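PDB 5U31: CRISPR-associated endonuclease Cas12b from Alicyclobacillus acidoterrestris, which cuts DNA as an RNA-guided, PAM-dependent endonuclease in adaptive immunity against viruses and plasmids, using a RuvC nuclease centre that works with divalent metal ions. Local coordinates for residues 893-905 with 980-993. The protein carries 3 engineered substitutions. Sequence-based numbering, arbitrary orientation.
With nucleotides of chain E.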
loop_
_atom_site.group_PDB
_atom_site.type_symbol
_atom_site.label_atom_id
_atom_site.label_comp_id
_atom_site.label_asym_id
_atom_site.label_seq_id
_atom_site.Cartn_x
_atom_site.Cartn_y
_atom_site.Cartn_z
ATOM N N THR A 893 -15.480 1.534 6.290
ATOM C CA THR A 893 -15.175 0.115 6.231
ATOM C C THR A 893 -16.123 -0.664 7.130
ATOM O O THR A 893 -16.736 -0.113 8.048
ATOM C CB THR A 893 -13.730 -0.165 6.646
ATOM O OG1 THR A 893 -13.502 0.364 7.959
ATOM C CG2 THR A 893 -12.761 0.475 5.661
HETATM N N MSE A 894 -16.238 -1.957 6.846
HETATM C CA MSE A 894 -17.013 -2.873 7.676
HETATM C C MSE A 894 -16.193 -4.100 8.037
HETATM O O MSE A 894 -15.405 -4.589 7.225
HETATM C CB MSE A 894 -18.294 -3.307 6.964
HETATM C CG MSE A 894 -19.566 -2.891 7.677
HETATM SE SE MSE A 894 -19.727 -3.665 9.450
HETATM C CE MSE A 894 -20.760 -2.242 10.287
ATOM N N TYR A 895 -16.392 -4.589 9.259
ATOM C CA TYR A 895 -15.720 -5.792 9.729
ATOM C C TYR A 895 -15.981 -6.952 8.774
ATOM O O TYR A 895 -17.128 -7.365 8.581
ATOM C CB TYR A 895 -16.203 -6.125 11.134
ATOM C CG TYR A 895 -15.406 -7.209 11.795
ATOM C CD1 TYR A 895 -14.149 -6.948 12.316
ATOM C CD2 TYR A 895 -15.901 -8.497 11.894
ATOM C CE1 TYR A 895 -13.408 -7.937 12.920
ATOM C CE2 TYR A 895 -15.169 -9.487 12.495
ATOM C CZ TYR A 895 -13.923 -9.207 13.008
ATOM O OH TYR A 895 -13.184 -10.198 13.612
ATOM N N ALA A 896 -14.916 -7.483 8.176
ATOM C CA ALA A 896 -15.041 -8.331 6.998
ATOM C C ALA A 896 -14.814 -9.809 7.276
ATOM O O ALA A 896 -14.831 -10.609 6.335
ATOM C CB ALA A 896 -14.082 -7.854 5.909
ATOM N N ALA A 897 -14.594 -10.196 8.531
ATOM C CA ALA A 897 -14.281 -11.588 8.828
ATOM C C ALA A 897 -15.479 -12.472 8.501
ATOM O O ALA A 897 -16.597 -12.220 8.965
ATOM C CB ALA A 897 -13.872 -11.744 10.288
ATOM N N PHE A 898 -15.245 -13.498 7.681
ATOM C CA PHE A 898 -16.274 -14.404 7.186
ATOM C C PHE A 898 -17.314 -13.716 6.310
ATOM O O PHE A 898 -18.424 -14.226 6.170
ATOM C CB PHE A 898 -16.968 -15.137 8.336
ATOM C CG PHE A 898 -16.030 -15.938 9.181
ATOM C CD1 PHE A 898 -15.612 -17.191 8.767
ATOM C CD2 PHE A 898 -15.566 -15.442 10.382
ATOM C CE1 PHE A 898 -14.753 -17.928 9.533
ATOM C CE2 PHE A 898 -14.702 -16.175 11.153
ATOM C CZ PHE A 898 -14.293 -17.421 10.729
ATOM N N SER A 899 -16.979 -12.578 5.695
ATOM C CA SER A 899 -17.917 -11.914 4.794
ATOM C C SER A 899 -18.166 -12.719 3.532
ATOM O O SER A 899 -19.225 -12.581 2.914
ATOM C CB SER A 899 -17.391 -10.532 4.397
ATOM O OG SER A 899 -17.436 -9.646 5.491
ATOM N N SER A 900 -17.201 -13.538 3.123
ATOM C CA SER A 900 -17.315 -14.340 1.918
ATOM C C SER A 900 -17.673 -15.790 2.204
ATOM O O SER A 900 -17.804 -16.577 1.260
ATOM C CB SER A 900 -16.006 -14.283 1.123
ATOM O OG SER A 900 -15.710 -12.958 0.712
ATOM N N ARG A 901 -17.836 -16.166 3.474
ATOM C CA ARG A 901 -18.073 -17.555 3.848
ATOM C C ARG A 901 -19.456 -17.800 4.438
ATOM O O ARG A 901 -19.790 -18.951 4.736
ATOM C CB ARG A 901 -16.998 -18.031 4.834
ATOM C CG ARG A 901 -15.600 -18.066 4.236
ATOM C CD ARG A 901 -14.633 -18.873 5.094
ATOM N NE ARG A 901 -13.308 -18.957 4.485
ATOM C CZ ARG A 901 -12.939 -19.904 3.628
ATOM N NH1 ARG A 901 -13.799 -20.852 3.278
ATOM N NH2 ARG A 901 -11.714 -19.904 3.119
ATOM N N PHE A 902 -20.266 -16.760 4.613
ATOM C CA PHE A 902 -21.632 -16.893 5.098
ATOM C C PHE A 902 -22.594 -16.236 4.117
ATOM O O PHE A 902 -22.251 -15.259 3.444
ATOM C CB PHE A 902 -21.801 -16.264 6.483
ATOM C CG PHE A 902 -21.288 -17.116 7.604
ATOM C CD1 PHE A 902 -22.162 -17.850 8.384
ATOM C CD2 PHE A 902 -19.932 -17.179 7.885
ATOM C CE1 PHE A 902 -21.700 -18.636 9.422
ATOM C CE2 PHE A 902 -19.461 -17.967 8.921
ATOM C CZ PHE A 902 -20.349 -18.696 9.690
ATOM N N ASP A 903 -23.806 -16.777 4.050
ATOM C CA ASP A 903 -24.810 -16.274 3.123
ATOM C C ASP A 903 -25.342 -14.923 3.588
ATOM O O ASP A 903 -25.690 -14.750 4.758
ATOM C CB ASP A 903 -25.952 -17.274 3.006
ATOM C CG ASP A 903 -26.639 -17.213 1.666
ATOM O OD1 ASP A 903 -26.086 -17.771 0.697
ATOM O OD2 ASP A 903 -27.728 -16.608 1.582
ATOM N N ALA A 904 -25.410 -13.957 2.669
ATOM C CA ALA A 904 -25.925 -12.642 3.039
ATOM C C ALA A 904 -27.441 -12.656 3.187
ATOM O O ALA A 904 -27.991 -11.920 4.015
ATOM C CB ALA A 904 -25.496 -11.593 2.014
ATOM N N ARG A 905 -28.130 -13.480 2.402
ATOM C CA ARG A 905 -29.583 -13.534 2.486
ATOM C C ARG A 905 -30.036 -14.424 3.631
ATOM O O ARG A 905 -30.928 -14.054 4.402
ATOM C CB ARG A 905 -30.157 -14.047 1.170
ATOM C CG ARG A 905 -31.658 -14.098 1.135
ATOM C CD ARG A 905 -32.154 -14.695 -0.168
ATOM N NE ARG A 905 -33.563 -14.394 -0.393
ATOM C CZ ARG A 905 -33.995 -13.429 -1.195
ATOM N NH1 ARG A 905 -35.296 -13.218 -1.345
ATOM N NH2 ARG A 905 -33.124 -12.678 -1.853
ATOM N N ASN A 980 -22.047 -11.465 -2.956
ATOM C CA ASN A 980 -22.523 -11.962 -1.672
ATOM C C ASN A 980 -21.713 -11.382 -0.524
ATOM O O ASN A 980 -22.255 -11.117 0.555
ATOM C CB ASN A 980 -22.469 -13.482 -1.638
ATOM C CG ASN A 980 -22.737 -14.032 -0.257
ATOM O OD1 ASN A 980 -23.878 -14.032 0.214
ATOM N ND2 ASN A 980 -21.685 -14.503 0.406
ATOM N N ALA A 981 -20.411 -11.190 -0.735
ATOM C CA ALA A 981 -19.601 -10.513 0.269
ATOM C C ALA A 981 -20.017 -9.059 0.405
ATOM O O ALA A 981 -20.099 -8.530 1.519
ATOM C CB ALA A 981 -18.121 -10.617 -0.092
ATOM N N ALA A 982 -20.294 -8.403 -0.724
ATOM C CA ALA A 982 -20.719 -7.010 -0.689
ATOM C C ALA A 982 -22.025 -6.857 0.072
ATOM O O ALA A 982 -22.180 -5.934 0.878
ATOM C CB ALA A 982 -20.861 -6.475 -2.111
ATOM N N GLN A 983 -22.977 -7.759 -0.167
ATOM C CA GLN A 983 -24.248 -7.684 0.538
ATOM C C GLN A 983 -24.096 -8.063 2.004
ATOM O O GLN A 983 -24.894 -7.631 2.843
ATOM C CB GLN A 983 -25.278 -8.574 -0.150
ATOM C CG GLN A 983 -25.592 -8.156 -1.577
ATOM C CD GLN A 983 -26.701 -8.980 -2.187
ATOM O OE1 GLN A 983 -27.184 -9.934 -1.579
ATOM N NE2 GLN A 983 -27.117 -8.615 -3.393
ATOM N N ASN A 984 -23.079 -8.864 2.333
ATOM C CA ASN A 984 -22.822 -9.172 3.733
ATOM C C ASN A 984 -22.370 -7.931 4.488
ATOM O O ASN A 984 -22.831 -7.677 5.606
ATOM C CB ASN A 984 -21.785 -10.286 3.847
ATOM C CG ASN A 984 -22.350 -11.539 4.480
ATOM O OD1 ASN A 984 -23.130 -11.470 5.434
ATOM N ND2 ASN A 984 -21.970 -12.693 3.946
ATOM N N LEU A 985 -21.472 -7.145 3.890
ATOM C CA LEU A 985 -21.085 -5.875 4.495
ATOM C C LEU A 985 -22.302 -4.991 4.724
ATOM O O LEU A 985 -22.445 -4.373 5.786
ATOM C CB LEU A 985 -20.057 -5.164 3.617
ATOM C CG LEU A 985 -18.773 -5.945 3.330
ATOM C CD1 LEU A 985 -17.790 -5.090 2.571
ATOM C CD2 LEU A 985 -18.153 -6.442 4.618
ATOM N N GLN A 986 -23.200 -4.934 3.744
ATOM C CA GLN A 986 -24.424 -4.163 3.912
ATOM C C GLN A 986 -25.259 -4.711 5.061
ATOM O O GLN A 986 -25.748 -3.953 5.907
ATOM C CB GLN A 986 -25.224 -4.175 2.615
ATOM C CG GLN A 986 -26.206 -3.045 2.526
ATOM C CD GLN A 986 -25.613 -1.822 1.870
ATOM O OE1 GLN A 986 -26.041 -0.703 2.127
ATOM N NE2 GLN A 986 -24.625 -2.032 1.009
ATOM N N GLN A 987 -25.421 -6.036 5.115
ATOM C CA GLN A 987 -26.215 -6.646 6.176
ATOM C C GLN A 987 -25.612 -6.388 7.551
ATOM O O GLN A 987 -26.347 -6.244 8.535
ATOM C CB GLN A 987 -26.356 -8.146 5.918
ATOM C CG GLN A 987 -27.273 -8.875 6.888
ATOM C CD GLN A 987 -26.547 -9.368 8.125
ATOM O OE1 GLN A 987 -25.339 -9.617 8.095
ATOM N NE2 GLN A 987 -27.279 -9.510 9.222
ATOM N N ARG A 988 -24.283 -6.319 7.640
ATOM C CA ARG A 988 -23.631 -6.039 8.913
ATOM C C ARG A 988 -23.754 -4.578 9.318
ATOM O O ARG A 988 -23.690 -4.266 10.511
ATOM C CB ARG A 988 -22.159 -6.435 8.841
ATOM C CG ARG A 988 -21.967 -7.906 8.599
ATOM C CD ARG A 988 -20.517 -8.303 8.579
ATOM N NE ARG A 988 -20.403 -9.754 8.498
ATOM C CZ ARG A 988 -19.266 -10.422 8.639
ATOM N NH1 ARG A 988 -18.137 -9.767 8.872
ATOM N NH2 ARG A 988 -19.261 -11.744 8.552
ATOM N N LEU A 989 -23.920 -3.676 8.350
ATOM C CA LEU A 989 -24.087 -2.262 8.668
ATOM C C LEU A 989 -25.389 -2.024 9.424
ATOM O O LEU A 989 -25.392 -1.433 10.511
ATOM C CB LEU A 989 -24.058 -1.435 7.381
ATOM C CG LEU A 989 -23.420 -0.042 7.364
ATOM C CD1 LEU A 989 -24.376 0.976 6.770
ATOM C CD2 LEU A 989 -22.964 0.383 8.739
ATOM N N TRP A 990 -26.506 -2.491 8.865
ATOM C CA TRP A 990 -27.825 -2.180 9.393
ATOM C C TRP A 990 -28.185 -2.981 10.635
ATOM O O TRP A 990 -29.211 -2.688 11.257
ATOM C CB TRP A 990 -28.891 -2.415 8.317
ATOM C CG TRP A 990 -28.590 -1.727 7.027
ATOM C CD1 TRP A 990 -28.304 -2.318 5.833
ATOM C CD2 TRP A 990 -28.526 -0.313 6.801
ATOM N NE1 TRP A 990 -28.072 -1.360 4.873
ATOM C CE2 TRP A 990 -28.203 -0.121 5.443
ATOM C CE3 TRP A 990 -28.716 0.810 7.615
ATOM C CZ2 TRP A 990 -28.064 1.146 4.881
ATOM C CZ3 TRP A 990 -28.574 2.067 7.056
ATOM C CH2 TRP A 990 -28.250 2.223 5.703
ATOM N N SER A 991 -27.384 -3.977 11.009
ATOM C CA SER A 991 -27.685 -4.805 12.167
ATOM C C SER A 991 -26.670 -4.670 13.290
ATOM O O SER A 991 -26.786 -5.389 14.290
ATOM C CB SER A 991 -27.778 -6.281 11.759
ATOM O OG SER A 991 -26.505 -6.781 11.396
ATOM N N ASP A 992 -25.689 -3.779 13.159
ATOM C CA ASP A 992 -24.621 -3.611 14.144
ATOM C C ASP A 992 -23.965 -4.957 14.452
ATOM O O ASP A 992 -23.921 -5.418 15.593
ATOM C CB ASP A 992 -25.146 -2.954 15.422
ATOM C CG ASP A 992 -24.073 -2.186 16.165
ATOM O OD1 ASP A 992 -24.412 -1.182 16.825
ATOM O OD2 ASP A 992 -22.888 -2.569 16.071
ATOM N N PHE A 993 -23.467 -5.591 13.400
ATOM C CA PHE A 993 -22.947 -6.943 13.522
ATOM C C PHE A 993 -21.680 -6.971 14.365
ATOM O O PHE A 993 -20.823 -6.087 14.268
ATOM C CB PHE A 993 -22.669 -7.519 12.137
ATOM C CG PHE A 993 -21.930 -8.826 12.148
ATOM C CD1 PHE A 993 -22.619 -10.024 12.206
ATOM C CD2 PHE A 993 -20.546 -8.859 12.069
ATOM C CE1 PHE A 993 -21.945 -11.228 12.200
ATOM C CE2 PHE A 993 -19.867 -10.058 12.068
ATOM C CZ PHE A 993 -20.566 -11.243 12.131
ATOM P P DG E 4 -13.210 -14.700 4.653
ATOM O OP1 DG E 4 -14.670 -14.575 4.486
ATOM O OP2 DG E 4 -12.536 -15.964 4.287
ATOM O "O5'" DG E 4 -12.544 -13.528 3.811
ATOM C "C5'" DG E 4 -13.020 -12.205 3.954
ATOM C "C4'" DG E 4 -12.007 -11.231 3.403
ATOM O "O4'" DG E 4 -10.931 -11.084 4.350
ATOM C "C3'" DG E 4 -11.346 -11.688 2.120
ATOM O "O3'" DG E 4 -12.117 -11.256 1.013
ATOM C "C2'" DG E 4 -9.998 -10.979 2.169
ATOM C "C1'" DG E 4 -9.709 -10.902 3.668
ATOM N N9 DG E 4 -8.755 -11.901 4.140
ATOM C C8 DG E 4 -8.529 -13.154 3.620
ATOM N N7 DG E 4 -7.604 -13.821 4.258
ATOM C C5 DG E 4 -7.193 -12.956 5.265
ATOM C C6 DG E 4 -6.213 -13.125 6.274
ATOM O O6 DG E 4 -5.492 -14.106 6.484
ATOM N N1 DG E 4 -6.113 -11.998 7.087
ATOM C C2 DG E 4 -6.865 -10.851 6.942
ATOM N N2 DG E 4 -6.629 -9.864 7.821
ATOM N N3 DG E 4 -7.784 -10.682 6.003
ATOM C C4 DG E 4 -7.893 -11.769 5.202
ATOM P P DT E 3 -9.322 -17.867 8.758
ATOM O OP1 DT E 3 -8.387 -17.610 7.637
ATOM O OP2 DT E 3 -8.817 -18.299 10.083
ATOM O "O5'" DT E 3 -10.208 -16.569 8.992
ATOM C "C5'" DT E 3 -11.588 -16.619 8.743
ATOM C "C4'" DT E 3 -12.075 -15.278 8.255
ATOM O "O4'" DT E 3 -11.471 -14.229 9.060
ATOM C "C3'" DT E 3 -11.722 -14.965 6.807
ATOM O "O3'" DT E 3 -12.828 -14.331 6.169
ATOM C "C2'" DT E 3 -10.511 -14.034 6.935
ATOM C "C1'" DT E 3 -10.817 -13.294 8.232
ATOM N N1 DT E 3 -9.598 -12.789 8.964
ATOM C C2 DT E 3 -9.572 -11.489 9.438
ATOM O O2 DT E 3 -10.489 -10.701 9.286
ATOM N N3 DT E 3 -8.424 -11.141 10.100
ATOM C C4 DT E 3 -7.321 -11.941 10.336
ATOM O O4 DT E 3 -6.332 -11.534 10.943
ATOM C C5 DT E 3 -7.416 -13.291 9.816
ATOM C C7 DT E 3 -6.283 -14.258 10.007
ATOM C C6 DT E 3 -8.537 -13.641 9.166
ATOM P P DG E 2 -7.625 -23.059 6.590
ATOM O OP1 DG E 2 -6.157 -22.890 6.664
ATOM O OP2 DG E 2 -8.354 -23.553 7.778
ATOM O "O5'" DG E 2 -8.249 -21.646 6.132
ATOM C "C5'" DG E 2 -9.611 -21.556 5.678
ATOM C "C4'" DG E 2 -10.373 -20.460 6.401
ATOM O "O4'" DG E 2 -11.754 -20.847 6.540
ATOM C "C3'" DG E 2 -9.931 -20.216 7.822
ATOM O "O3'" DG E 2 -10.380 -18.954 8.247
ATOM C "C2'" DG E 2 -10.639 -21.340 8.579
ATOM C "C1'" DG E 2 -11.911 -21.573 7.747
ATOM N N9 DG E 2 -12.158 -22.978 7.397
ATOM C C8 DG E 2 -12.704 -23.436 6.220
ATOM N N7 DG E 2 -12.814 -24.732 6.162
ATOM C C5 DG E 2 -12.309 -25.177 7.379
ATOM C C6 DG E 2 -12.174 -26.498 7.883
ATOM O O6 DG E 2 -12.486 -27.568 7.334
ATOM N N1 DG E 2 -11.618 -26.508 9.160
ATOM C C2 DG E 2 -11.240 -25.389 9.861
ATOM N N2 DG E 2 -10.721 -25.600 11.081
ATOM N N3 DG E 2 -11.362 -24.147 9.405
ATOM C C4 DG E 2 -11.902 -24.113 8.158
#
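The Arg988 guanidinium has Ser899 OG toward the rim of one face and Phe993 CE2 over the centre of the other, while Tyr895 and Ala897 carbonyls meet its edge. This is the RuvC nuclease's RNase H-like fold: strand 893-895, paired with strand 845-850 in the domain's mixed sheet, crosses helix 980-990 at 86°. Arg988 NH1 and NH2 both reach Ala897 O, at 2.9 and 2.7 Å, in the guanidinium plane, and NH1 also bonds Tyr895 O at 2.6 Å; three bonds thus fix the group's rotation. The gripped loop, with a type II turn at 896-899, presents its other side to DNA. There Phe898 N donates to O3' of DT3 of chain E, whose C5' lies 3.4 Å above the Phe898 ring, and Ser900 N donates to OP1 of DG4 of chain E. Asn984 ND2 reaches Ser899 O from above the carbonyl plane and bonds Phe902 O weakly. On the strand's helix-facing side, Met894, bent at chi2, puts CE 3.8 Å from Leu989 CD2. Asn980 swings CG opposite its backbone N (chi1 171°), turning both ends of its amide to the loop: ND2 donates to Phe902 O at 167°, and OD1 accepts from Ala904 N at 2.9 Å.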